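Local coordinates for protein membrane-bound lytic murein transglycosylase (Agrobacterium tumefaciens, PDB 2PNW) that probably cleaves the glycan strands of bacterial cell-wall peptidoglycan as a lytic transglycosylase of the MltA family, at residues V98-E103 / E347-V352; F185-G190 / I259-A264. One frame throughout, in Å; residues are numbered along the deposited sequence.

Contact 1: residues V98-E103 / E347-V352; sequences VTAFYE and ELAGTV
Ala100 and Ala349 meet methyl to methyl, CB to CB 3.7 Å, with both CA-CB bonds directed across the gap between strand 98-103 and the end of helix 343-350. The Ala100 methyl is also flanked by Val352, lying 3.6 Å from Val352 CB. Val352 divides its two branches between neighbouring residues: CG2 stays at the Ala100 methyl, while CG1, trans to the backbone N (chi1 178°), reaches the peptide that follows Thr99, 3.6 Å from Thr99 C. On the other flank the Tyr102 ring stands obliquely to the Ala349 methyl. No direct hydrogen bond spans the two segments. Their polar backbone atoms are joined by a water, which accepts from Ala100 N at 3.0 Å and lies within donating distance of Ala349 O and Val352 O. Val352 O also receives a CA-H...O contact from Thr99 CA (3.5 Å, 149° at H). Thr99 OG1 is engaged elsewhere, by Asp336 and Arg334. Strand 96-109 pairs with strand 334-341 in parallel and with strand 353-363 in antiparallel fashion, and helix 343-350 connects those two partners, so the contact seats this connecting helix on the strand between them, consistent with the double-psi beta-barrel fold of the 3D domain.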
ATOM      1  N   VAL A  98      -4.530  12.318   2.843  1.00 24.86           N
ATOM      2  CA  VAL A  98      -4.860  10.941   2.468  1.00 24.44           C
ATOM      3  C   VAL A  98      -5.277  10.784   1.016  1.00 24.45           C
ATOM      4  O   VAL A  98      -5.961  11.652   0.435  1.00 23.74           O
ATOM      5  CB  VAL A  98      -5.915  10.285   3.384  1.00 24.13           C
ATOM      6  CG1 VAL A  98      -5.343  10.063   4.782  1.00 23.44           C
ATOM      7  CG2 VAL A  98      -7.227  11.122   3.432  1.00 23.64           C
ATOM      8  N   THR A  99      -4.791   9.692   0.427  1.00 23.28           N
ATOM      9  CA  THR A  99      -5.299   9.193  -0.821  1.00 23.26           C
ATOM     10  C   THR A  99      -5.857   7.799  -0.530  1.00 22.77           C
ATOM     11  O   THR A  99      -6.002   7.415   0.657  1.00 22.23           O
ATOM     12  CB  THR A  99      -4.218   9.214  -1.917  1.00 23.53           C
ATOM     13  OG1 THR A  99      -3.042   8.536  -1.452  1.00 25.19           O
ATOM     14  CG2 THR A  99      -3.832  10.674  -2.267  1.00 24.22           C
ATOM     15  N   ALA A 100      -6.208   7.048  -1.569  1.00 22.23           N
ATOM     16  CA  ALA A 100      -6.750   5.699  -1.332  1.00 21.67           C
ATOM     17  C   ALA A 100      -6.242   4.711  -2.359  1.00 21.75           C
ATOM     18  O   ALA A 100      -5.812   5.109  -3.454  1.00 22.61           O
ATOM     19  CB  ALA A 100      -8.279   5.708  -1.291  1.00 21.34           C
ATOM     20  N   PHE A 101      -6.298   3.426  -2.010  1.00 19.53           N
ATOM     21  CA  PHE A 101      -5.907   2.359  -2.923  1.00 18.95           C
ATOM     22  C   PHE A 101      -6.840   1.170  -2.730  1.00 18.82           C
ATOM     23  O   PHE A 101      -7.655   1.164  -1.796  1.00 19.15           O
ATOM     24  CB  PHE A 101      -4.409   1.991  -2.756  1.00 19.31           C
ATOM     25  CG  PHE A 101      -4.086   1.166  -1.519  1.00 19.12           C
ATOM     26  CD1 PHE A 101      -3.621  -0.143  -1.653  1.00 20.93           C
ATOM     27  CD2 PHE A 101      -4.150   1.719  -0.253  1.00 19.97           C
ATOM     28  CE1 PHE A 101      -3.262  -0.909  -0.503  1.00 19.78           C
ATOM     29  CE2 PHE A 101      -3.785   0.973   0.892  1.00 18.35           C
ATOM     30  CZ  PHE A 101      -3.363  -0.340   0.755  1.00 19.72           C
ATOM     31  N   TYR A 102      -6.760   0.185  -3.616  1.00 18.50           N
ATOM     32  CA  TYR A 102      -7.727  -0.921  -3.580  1.00 18.27           C
ATOM     33  C   TYR A 102      -7.075  -2.105  -4.249  1.00 17.90           C
ATOM     34  O   TYR A 102      -5.965  -1.965  -4.762  1.00 18.24           O
ATOM     35  CB  TYR A 102      -9.052  -0.534  -4.268  1.00 18.93           C
ATOM     36  CG  TYR A 102      -8.998  -0.440  -5.778  1.00 19.23           C
ATOM     37  CD1 TYR A 102      -9.712  -1.344  -6.579  1.00 19.13           C
ATOM     38  CD2 TYR A 102      -8.229   0.548  -6.409  1.00 17.03           C
ATOM     39  CE1 TYR A 102      -9.666  -1.252  -7.991  1.00 19.60           C
ATOM     40  CE2 TYR A 102      -8.167   0.630  -7.803  1.00 19.75           C
ATOM     41  CZ  TYR A 102      -8.886  -0.251  -8.573  1.00 20.15           C
ATOM     42  OH  TYR A 102      -8.828  -0.146  -9.950  1.00 21.33           O
ATOM     43  N   GLU A 103      -7.714  -3.273  -4.170  1.00 16.38           N
ATOM     44  CA  GLU A 103      -7.248  -4.475  -4.864  1.00 16.83           C
ATOM     45  C   GLU A 103      -8.126  -4.622  -6.106  1.00 16.51           C
ATOM     46  O   GLU A 103      -9.314  -4.985  -5.955  1.00 16.51           O
ATOM     47  CB  GLU A 103      -7.476  -5.709  -3.985  1.00 16.35           C
ATOM     48  CG  GLU A 103      -6.845  -6.998  -4.528  1.00 18.37           C
ATOM     49  CD  GLU A 103      -7.189  -8.259  -3.687  1.00 19.77           C
ATOM     50  OE1 GLU A 103      -8.234  -8.288  -2.985  1.00 22.83           O
ATOM     51  OE2 GLU A 103      -6.437  -9.255  -3.795  1.00 21.07           O
ATOM     52  N   GLU A 347     -13.700   2.568  -7.573  1.00 23.97           N
ATOM     53  CA  GLU A 347     -14.396   3.824  -7.841  1.00 24.52           C
ATOM     54  C   GLU A 347     -14.303   4.732  -6.618  1.00 24.35           C
ATOM     55  O   GLU A 347     -14.026   5.917  -6.748  1.00 23.85           O
ATOM     56  CB  GLU A 347     -15.852   3.563  -8.260  1.00 25.09           C
ATOM     57  CG  GLU A 347     -15.971   2.868  -9.629  1.00 26.95           C
ATOM     58  CD  GLU A 347     -15.192   3.581 -10.720  1.00 31.97           C
ATOM     59  OE1 GLU A 347     -15.568   4.710 -11.084  1.00 33.63           O
ATOM     60  OE2 GLU A 347     -14.187   3.022 -11.216  1.00 36.02           O
ATOM     61  N   LEU A 348     -14.485   4.149  -5.433  1.00 24.43           N
ATOM     62  CA  LEU A 348     -14.385   4.884  -4.175  1.00 24.56           C
ATOM     63  C   LEU A 348     -12.999   5.447  -3.947  1.00 24.20           C
ATOM     64  O   LEU A 348     -12.836   6.609  -3.554  1.00 24.65           O
ATOM     65  CB  LEU A 348     -14.774   3.974  -3.009  1.00 25.45           C
ATOM     66  CG  LEU A 348     -16.252   3.587  -2.879  1.00 26.81           C
ATOM     67  CD1 LEU A 348     -16.395   2.606  -1.749  1.00 29.90           C
ATOM     68  CD2 LEU A 348     -17.126   4.821  -2.646  1.00 28.79           C
ATOM     69  N   ALA A 349     -11.985   4.626  -4.208  1.00 23.84           N
ATOM     70  CA  ALA A 349     -10.611   5.020  -3.968  1.00 23.43           C
ATOM     71  C   ALA A 349     -10.149   6.129  -4.912  1.00 23.85           C
ATOM     72  O   ALA A 349      -9.344   6.987  -4.528  1.00 23.69           O
ATOM     73  CB  ALA A 349      -9.688   3.780  -4.120  1.00 23.58           C
ATOM     74  N   GLY A 350     -10.657   6.093  -6.146  1.00 24.43           N
ATOM     75  CA  GLY A 350     -10.108   6.896  -7.254  1.00 24.74           C
ATOM     76  C   GLY A 350     -10.133   8.404  -7.060  1.00 25.75           C
ATOM     77  O   GLY A 350      -9.319   9.124  -7.664  1.00 25.76           O
ATOM     78  N   THR A 351     -11.051   8.879  -6.213  1.00 25.90           N
ATOM     79  CA  THR A 351     -11.223  10.306  -5.970  1.00 27.16           C
ATOM     80  C   THR A 351     -10.733  10.779  -4.585  1.00 27.88           C
ATOM     81  O   THR A 351     -10.833  11.971  -4.261  1.00 28.38           O
ATOM     82  CB  THR A 351     -12.695  10.727  -6.179  1.00 27.61           C
ATOM     83  OG1 THR A 351     -13.544   9.992  -5.279  1.00 28.42           O
ATOM     84  CG2 THR A 351     -13.139  10.470  -7.632  1.00 27.65           C
ATOM     85  N   VAL A 352     -10.201   9.867  -3.764  1.00 27.02           N
ATOM     86  CA  VAL A 352      -9.730  10.265  -2.430  1.00 27.21           C
ATOM     87  C   VAL A 352      -8.455  11.066  -2.582  1.00 28.01           C
ATOM     88  O   VAL A 352      -7.474  10.599  -3.171  1.00 28.43           O
ATOM     89  CB  VAL A 352      -9.490   9.043  -1.466  1.00 26.54           C
ATOM     90  CG1 VAL A 352      -8.953   9.524  -0.101  1.00 25.47           C
ATOM     91  CG2 VAL A 352     -10.765   8.249  -1.301  1.00 25.94           C
TER
HETATM   92  O   HOH W   1      -6.816   8.189  -4.261  1.00 29.61           O

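Contact 2: residues F185-G190 / I259-A264; sequences FVHVQG and IFFREA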
ATOM      1  N   PHE A 185      -2.340  -0.208 -13.583  1.00 16.10           N
ATOM      2  CA  PHE A 185      -2.911   0.173 -12.294  1.00 16.85           C
ATOM      3  C   PHE A 185      -2.809  -0.918 -11.212  1.00 16.15           C
ATOM      4  O   PHE A 185      -2.715  -0.600 -10.038  1.00 16.60           O
ATOM      5  CB  PHE A 185      -4.345   0.645 -12.463  1.00 18.51           C
ATOM      6  CG  PHE A 185      -4.440   2.103 -12.836  1.00 21.66           C
ATOM      7  CD1 PHE A 185      -4.607   3.071 -11.847  1.00 25.93           C
ATOM      8  CD2 PHE A 185      -4.328   2.504 -14.165  1.00 22.92           C
ATOM      9  CE1 PHE A 185      -4.681   4.431 -12.178  1.00 27.72           C
ATOM     10  CE2 PHE A 185      -4.404   3.860 -14.514  1.00 24.76           C
ATOM     11  CZ  PHE A 185      -4.598   4.822 -13.532  1.00 24.08           C
ATOM     12  N   VAL A 186      -2.830  -2.177 -11.622  1.00 15.64           N
ATOM     13  CA  VAL A 186      -2.490  -3.292 -10.702  1.00 15.36           C
ATOM     14  C   VAL A 186      -1.037  -3.172 -10.169  1.00 15.26           C
ATOM     15  O   VAL A 186      -0.791  -3.348  -8.980  1.00 16.02           O
ATOM     16  CB  VAL A 186      -2.751  -4.651 -11.393  1.00 15.23           C
ATOM     17  CG1 VAL A 186      -2.085  -5.821 -10.624  1.00 13.99           C
ATOM     18  CG2 VAL A 186      -4.278  -4.844 -11.549  1.00 15.08           C
ATOM     19  N   HIS A 187      -0.076  -2.849 -11.029  1.00 14.83           N
ATOM     20  CA  HIS A 187       1.285  -2.553 -10.542  1.00 15.08           C
ATOM     21  C   HIS A 187       1.258  -1.443  -9.500  1.00 15.94           C
ATOM     22  O   HIS A 187       1.943  -1.541  -8.487  1.00 16.19           O
ATOM     23  CB  HIS A 187       2.216  -2.133 -11.694  1.00 14.96           C
ATOM     24  CG  HIS A 187       2.674  -3.275 -12.566  1.00 13.92           C
ATOM     25  ND1 HIS A 187       4.002  -3.473 -12.880  1.00 15.01           N
ATOM     26  CD2 HIS A 187       1.990  -4.289 -13.161  1.00 12.41           C
ATOM     27  CE1 HIS A 187       4.117  -4.545 -13.648  1.00 13.96           C
ATOM     28  NE2 HIS A 187       2.911  -5.053 -13.840  1.00 13.90           N
ATOM     29  N   VAL A 188       0.474  -0.387  -9.745  1.00 15.59           N
ATOM     30  CA  VAL A 188       0.409   0.747  -8.819  1.00 15.70           C
ATOM     31  C   VAL A 188      -0.205   0.341  -7.479  1.00 16.20           C
ATOM     32  O   VAL A 188       0.311   0.725  -6.404  1.00 16.60           O
ATOM     33  CB  VAL A 188      -0.384   1.936  -9.445  1.00 16.00           C
ATOM     34  CG1 VAL A 188      -0.499   3.109  -8.473  1.00 17.98           C
ATOM     35  CG2 VAL A 188       0.309   2.400 -10.732  1.00 16.30           C
ATOM     36  N   GLN A 189      -1.298  -0.426  -7.521  1.00 16.36           N
ATOM     37  CA  GLN A 189      -1.952  -0.855  -6.265  1.00 16.88           C
ATOM     38  C   GLN A 189      -1.078  -1.876  -5.505  1.00 17.38           C
ATOM     39  O   GLN A 189      -1.064  -1.884  -4.254  1.00 18.41           O
ATOM     40  CB  GLN A 189      -3.336  -1.471  -6.518  1.00 16.64           C
ATOM     41  CG  GLN A 189      -4.357  -0.605  -7.296  1.00 16.46           C
ATOM     42  CD  GLN A 189      -4.307   0.857  -6.954  1.00 19.59           C
ATOM     43  OE1 GLN A 189      -4.699   1.268  -5.869  1.00 20.58           O
ATOM     44  NE2 GLN A 189      -3.827   1.668  -7.896  1.00 22.28           N
ATOM     45  N   GLY A 190      -0.418  -2.762  -6.255  1.00 16.13           N
ATOM     46  CA  GLY A 190       0.489  -3.770  -5.662  1.00 16.50           C
ATOM     47  C   GLY A 190      -0.169  -5.126  -5.415  1.00 16.76           C
ATOM     48  O   GLY A 190       0.464  -5.999  -4.855  1.00 16.72           O
ATOM     49  N   ILE A 259       6.696  -4.013 -11.358  1.00 14.11           N
ATOM     50  CA  ILE A 259       6.354  -4.871 -10.217  1.00 13.98           C
ATOM     51  C   ILE A 259       6.276  -6.335 -10.640  1.00 14.69           C
ATOM     52  O   ILE A 259       5.662  -6.673 -11.667  1.00 14.37           O
ATOM     53  CB  ILE A 259       5.009  -4.444  -9.543  1.00 14.21           C
ATOM     54  CG1 ILE A 259       5.046  -2.967  -9.119  1.00 13.81           C
ATOM     55  CG2 ILE A 259       4.660  -5.415  -8.328  1.00 13.62           C
ATOM     56  CD1 ILE A 259       6.328  -2.557  -8.299  1.00 13.65           C
ATOM     57  N   PHE A 260       6.942  -7.202  -9.872  1.00 13.61           N
ATOM     58  CA  PHE A 260       6.793  -8.665 -10.056  1.00 13.94           C
ATOM     59  C   PHE A 260       5.961  -9.215  -8.907  1.00 13.42           C
ATOM     60  O   PHE A 260       5.991  -8.676  -7.808  1.00 14.58           O
ATOM     61  CB  PHE A 260       8.164  -9.361 -10.103  1.00 14.03           C
ATOM     62  CG  PHE A 260       9.011  -8.897 -11.245  1.00 14.88           C
ATOM     63  CD1 PHE A 260       8.764  -9.378 -12.528  1.00 13.16           C
ATOM     64  CD2 PHE A 260      10.000  -7.938 -11.059  1.00 15.21           C
ATOM     65  CE1 PHE A 260       9.533  -8.947 -13.607  1.00 15.72           C
ATOM     66  CE2 PHE A 260      10.782  -7.507 -12.147  1.00 16.08           C
ATOM     67  CZ  PHE A 260      10.518  -8.009 -13.419  1.00 13.81           C
ATOM     68  N   PHE A 261       5.167 -10.243  -9.203  1.00 14.42           N
ATOM     69  CA  PHE A 261       4.118 -10.709  -8.300  1.00 14.30           C
ATOM     70  C   PHE A 261       4.355 -12.164  -7.923  1.00 15.89           C
ATOM     71  O   PHE A 261       5.106 -12.893  -8.593  1.00 15.69           O
ATOM     72  CB  PHE A 261       2.720 -10.569  -8.987  1.00 14.40           C
ATOM     73  CG  PHE A 261       2.307  -9.144  -9.239  1.00 14.23           C
ATOM     74  CD1 PHE A 261       1.590  -8.438  -8.292  1.00 15.60           C
ATOM     75  CD2 PHE A 261       2.653  -8.510 -10.438  1.00 16.50           C
ATOM     76  CE1 PHE A 261       1.196  -7.082  -8.514  1.00 15.04           C
ATOM     77  CE2 PHE A 261       2.286  -7.178 -10.665  1.00 15.93           C
ATOM     78  CZ  PHE A 261       1.560  -6.463  -9.709  1.00 13.87           C
ATOM     79  N   ARG A 262       3.698 -12.580  -6.840  1.00 17.41           N
ATOM     80  CA  ARG A 262       3.571 -13.988  -6.469  1.00 19.70           C
ATOM     81  C   ARG A 262       2.098 -14.252  -6.165  1.00 20.81           C
ATOM     82  O   ARG A 262       1.378 -13.355  -5.737  1.00 17.93           O
ATOM     83  CB  ARG A 262       4.392 -14.294  -5.200  1.00 18.54           C
ATOM     84  CG  ARG A 262       3.926 -13.513  -3.973  1.00 21.60           C
ATOM     85  CD  ARG A 262       4.759 -13.855  -2.715  1.00 24.73           C
ATOM     86  NE  ARG A 262       4.210 -13.274  -1.473  1.00 33.63           N
ATOM     87  CZ  ARG A 262       3.270 -13.846  -0.704  1.00 35.90           C
ATOM     88  NH1 ARG A 262       2.709 -15.007  -1.040  1.00 37.81           N
ATOM     89  NH2 ARG A 262       2.860 -13.235   0.402  1.00 37.03           N
ATOM     90  N   GLU A 263       1.673 -15.492  -6.373  1.00 23.13           N
ATOM     91  CA  GLU A 263       0.345 -15.924  -5.953  1.00 27.09           C
ATOM     92  C   GLU A 263       0.265 -16.001  -4.434  1.00 27.72           C
ATOM     93  O   GLU A 263       1.214 -16.453  -3.769  1.00 27.92           O
ATOM     94  CB  GLU A 263       0.016 -17.282  -6.569  1.00 27.39           C
ATOM     95  CG  GLU A 263      -0.172 -17.221  -8.075  1.00 31.07           C
ATOM     96  CD  GLU A 263      -0.598 -18.560  -8.688  1.00 31.90           C
ATOM     97  OE1 GLU A 263      -1.425 -19.274  -8.046  1.00 38.19           O
ATOM     98  OE2 GLU A 263      -0.108 -18.881  -9.811  1.00 36.83           O
ATOM     99  N   ALA A 264      -0.871 -15.565  -3.885  1.00 28.59           N
ATOM    100  CA  ALA A 264      -1.090 -15.540  -2.450  1.00 30.11           C
ATOM    101  C   ALA A 264      -2.484 -16.087  -2.146  1.00 31.16           C
ATOM    102  O   ALA A 264      -3.217 -16.444  -3.085  1.00 32.05           O
ATOM    103  CB  ALA A 264      -0.951 -14.151  -1.923  1.00 30.24           C
TER
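The ring pair of His187 and Phe261 is edge-to-face: Phe261 presents its edge to one face of the imidazole, with planes at 75° and centroids 5.4 Å apart. The nearest atoms are Phe261 CE2 and His187 CD2, 3.8 Å from each other, and CE2 stands over the rim of the imidazole instead of its middle. His187 chi1 of -75° places CG beside the backbone N and carries the ring from the helix flank to the strand.

Apolar contacts extend the interface. Val186 CG1 approaches Phe261 CZ at 3.8 Å, oblique to the ring, and the side chains of Ile259 and His187 run past one another in opposite senses, with Ile259 CG1 3.9 Å from His187 CB. Ile259 CG2 lies over a face of the Phe261 ring, a contact within the strand that adds to the packing around the phenyl group. The axes of helix 185-189 and strand 259-263 pass 8.9 Å apart at 77°, so the helix lies across the strand; both belong to the MltA-specific insert domain, where strand 259-263 pairs with strand 201-209.

Among polar atoms, Ile259 N sits 3.1 Å from His187 ND1. A backbone contact reaches the phenyl edge: Gly190, leaving the helix with positive phi, brings its carbonyl O close to the plane of the Phe261 ring, 3.9 Å from Phe261 CE1. The Gly190 backbone is hydrogen-bonded to Tyr206 of strand 201-209.

Overall arrangement
The centres of contacts 1 and 2 lie about 16 Å apart, and the two meet directly: Gln189 OE1 is 3.2 Å from Tyr102 N, a probable hydrogen bond between helix 180-189 and strand 96-109. In chain order the segments run 98-103, 185-190, 259-264, 347-352, so contact 2 falls wholly between the two halves of contact 1. Contact 2 stays within the MltA-specific insert domain, as does the Tyr102-Gln189 link. The step to the 3D domain is made in contact 1, where strand 96-109 meets residues 347-352. Strand 96-109 ties the contacts further, pairing with strands 334-341 and 353-363 near contact 1 and with strand 191-195, which follows helix 180-189.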